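Local coordinates for protein oxaloacetate acetyl hydrolase (Cryphonectria parasitica, PDB 3LYE) that belongs to the phosphoenolpyruvate phosphomutase family, whose members fold as TIM-type alpha/beta barrels, at residues L220-N225 against R242-S247. Numbering follows the deposited sequence.
With CA (calcium ion), chain C.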
loop_
_atom_site.group_PDB
_atom_site.type_symbol
_atom_site.label_atom_id
_atom_site.label_comp_id
_atom_site.label_asym_id
_atom_site.label_seq_id
_atom_site.Cartn_x
_atom_site.Cartn_y
_atom_site.Cartn_z
ATOM N N LEU A 220 -9.425 -22.318 21.131
ATOM C CA LEU A 220 -8.195 -22.530 21.877
ATOM C C LEU A 220 -7.020 -22.025 21.040
ATOM O O LEU A 220 -6.839 -22.454 19.918
ATOM C CB LEU A 220 -7.988 -24.028 22.154
ATOM C CG LEU A 220 -6.705 -24.409 22.872
ATOM C CD1 LEU A 220 -6.614 -23.765 24.234
ATOM C CD2 LEU A 220 -6.595 -25.899 22.988
ATOM N N ASN A 221 -6.236 -21.109 21.583
ATOM C CA ASN A 221 -5.064 -20.594 20.894
ATOM C C ASN A 221 -3.813 -21.267 21.433
ATOM O O ASN A 221 -3.431 -21.053 22.578
ATOM C CB ASN A 221 -4.927 -19.106 21.090
ATOM C CG ASN A 221 -3.679 -18.548 20.427
ATOM O OD1 ASN A 221 -3.134 -19.109 19.470
ATOM N ND2 ASN A 221 -3.207 -17.443 20.953
ATOM N N SER A 222 -3.229 -22.121 20.605
ATOM C CA SER A 222 -2.000 -22.844 20.923
ATOM C C SER A 222 -0.799 -22.001 20.449
ATOM O O SER A 222 -0.662 -21.749 19.281
ATOM C CB SER A 222 -2.035 -24.180 20.198
ATOM O OG SER A 222 -0.921 -24.969 20.550
ATOM N N VAL A 223 0.061 -21.588 21.361
ATOM C CA VAL A 223 1.221 -20.766 21.049
ATOM C C VAL A 223 2.437 -21.662 21.137
ATOM O O VAL A 223 2.883 -22.049 22.228
ATOM C CB VAL A 223 1.290 -19.611 22.031
ATOM C CG1 VAL A 223 2.487 -18.725 21.740
ATOM C CG2 VAL A 223 -0.028 -18.828 21.995
ATOM N N GLU A 224 3.000 -21.993 19.982
ATOM C CA GLU A 224 4.147 -22.889 19.995
ATOM C C GLU A 224 5.340 -22.275 20.722
ATOM O O GLU A 224 5.770 -21.157 20.448
ATOM C CB GLU A 224 4.500 -23.286 18.566
ATOM C CG GLU A 224 5.721 -24.203 18.451
ATOM C CD GLU A 224 5.522 -25.587 19.116
ATOM O OE1 GLU A 224 6.530 -26.322 19.268
ATOM O OE2 GLU A 224 4.388 -25.946 19.504
ATOM N N ASN A 225 5.824 -23.014 21.710
ATOM C CA ASN A 225 6.979 -22.626 22.528
ATOM C C ASN A 225 6.682 -21.427 23.413
ATOM O O ASN A 225 7.594 -20.735 23.874
ATOM C CB ASN A 225 8.205 -22.425 21.658
ATOM C CG ASN A 225 8.611 -23.686 20.947
ATOM O OD1 ASN A 225 8.296 -24.783 21.401
ATOM N ND2 ASN A 225 9.292 -23.549 19.829
ATOM N N ARG A 242 -14.194 -25.811 19.885
ATOM C CA ARG A 242 -14.696 -25.931 18.511
ATOM C C ARG A 242 -13.690 -25.455 17.472
ATOM O O ARG A 242 -13.801 -25.830 16.325
ATOM C CB ARG A 242 -16.030 -25.215 18.325
ATOM C CG ARG A 242 -17.162 -25.926 19.058
ATOM C CD ARG A 242 -17.366 -27.411 18.643
ATOM N NE ARG A 242 -17.243 -27.595 17.221
ATOM C CZ ARG A 242 -18.054 -27.093 16.296
ATOM N NH1 ARG A 242 -19.145 -26.420 16.661
ATOM N NH2 ARG A 242 -17.755 -27.251 14.997
ATOM N N ILE A 243 -12.776 -24.580 17.867
ATOM C CA ILE A 243 -11.748 -24.102 16.950
ATOM C C ILE A 243 -10.427 -24.118 17.710
ATOM O O ILE A 243 -10.408 -23.847 18.905
ATOM C CB ILE A 243 -11.996 -22.661 16.430
ATOM C CG1 ILE A 243 -13.411 -22.544 15.848
ATOM C CG2 ILE A 243 -10.902 -22.220 15.424
ATOM C CD1 ILE A 243 -13.804 -21.107 15.447
ATOM N N MET A 244 -9.323 -24.424 17.020
ATOM C CA MET A 244 -8.009 -24.423 17.650
ATOM C C MET A 244 -7.084 -23.789 16.610
ATOM O O MET A 244 -6.995 -24.254 15.476
ATOM C CB MET A 244 -7.537 -25.819 18.006
ATOM C CG MET A 244 -6.245 -25.857 18.760
ATOM S SD MET A 244 -5.973 -27.531 19.357
ATOM C CE MET A 244 -4.427 -27.376 20.249
ATOM N N ILE A 245 -6.435 -22.708 17.005
ATOM C CA ILE A 245 -5.524 -21.979 16.133
ATOM C C ILE A 245 -4.121 -22.216 16.632
ATOM O O ILE A 245 -3.895 -22.385 17.826
ATOM C CB ILE A 245 -5.892 -20.497 15.995
ATOM C CG1 ILE A 245 -5.681 -19.731 17.302
ATOM C CG2 ILE A 245 -7.346 -20.379 15.501
ATOM C CD1 ILE A 245 -6.100 -18.293 17.202
ATOM N N PHE A 246 -3.174 -22.213 15.703
ATOM C CA PHE A 246 -1.799 -22.481 16.035
ATOM C C PHE A 246 -0.840 -21.330 15.731
ATOM O O PHE A 246 -0.261 -21.254 14.639
ATOM C CB PHE A 246 -1.413 -23.772 15.303
ATOM C CG PHE A 246 -2.092 -24.985 15.847
ATOM C CD1 PHE A 246 -1.476 -25.784 16.783
ATOM C CD2 PHE A 246 -3.359 -25.319 15.429
ATOM C CE1 PHE A 246 -2.125 -26.887 17.296
ATOM C CE2 PHE A 246 -4.017 -26.408 15.969
ATOM C CZ PHE A 246 -3.397 -27.204 16.894
ATOM N N SER A 247 -0.693 -20.454 16.720
ATOM C CA SER A 247 0.197 -19.306 16.642
ATOM C C SER A 247 1.637 -19.825 16.593
ATOM O O SER A 247 2.038 -20.715 17.317
ATOM C CB SER A 247 0.003 -18.373 17.825
ATOM O OG SER A 247 -1.330 -17.924 17.847
HETATM CA CA CA C . 8.048 -27.030 20.850
HETATM O O HOH W 1 -0.796 -15.859 19.546
HETATM O O HOH W 2 1.179 -23.231 17.405
HETATM O O HOH W 3 7.932 -29.354 20.453
HETATM O O HOH W 4 6.427 -27.274 22.489
#
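L220, S247 and S222 give up the most surface where strands 219-223 and 243-247, joined by helix 233-239 in a beta-alpha-beta crossover, pair in parallel within a TIM-type barrel. Here L220 N donates to I243 O and L220 O accepts from I245 N, the staggered pattern of a parallel pair, and S222 N goes on to I245 O. On the face that meets helix 233-239, the side chains of L220 and M244 run side by side; with chi2 170° and chi3 -179° the M244 chain runs out extended to CE, 3.8 Å from L220 CD2. S222 CB comes obliquely to the F246 ring, 3.8 Å from CD1. On the face that carries N221, I245, V223 and S247, a polar pair lies among apolar side chains: S247 OG donates to N221 OD1 at 2.7 Å, in the carbonyl plane and on a lone pair, while a water bridges S247 OG and N221 ND2, and E198 takes a further bond from ND2, so the amide is held at both ends. Past the strand, E224 N bonds S247 O. There T273 O and D275 OD1 of the second subunit and two waters share one calcium ion with E224 OE1 and N225 OD1, both bound at 2.3 Å.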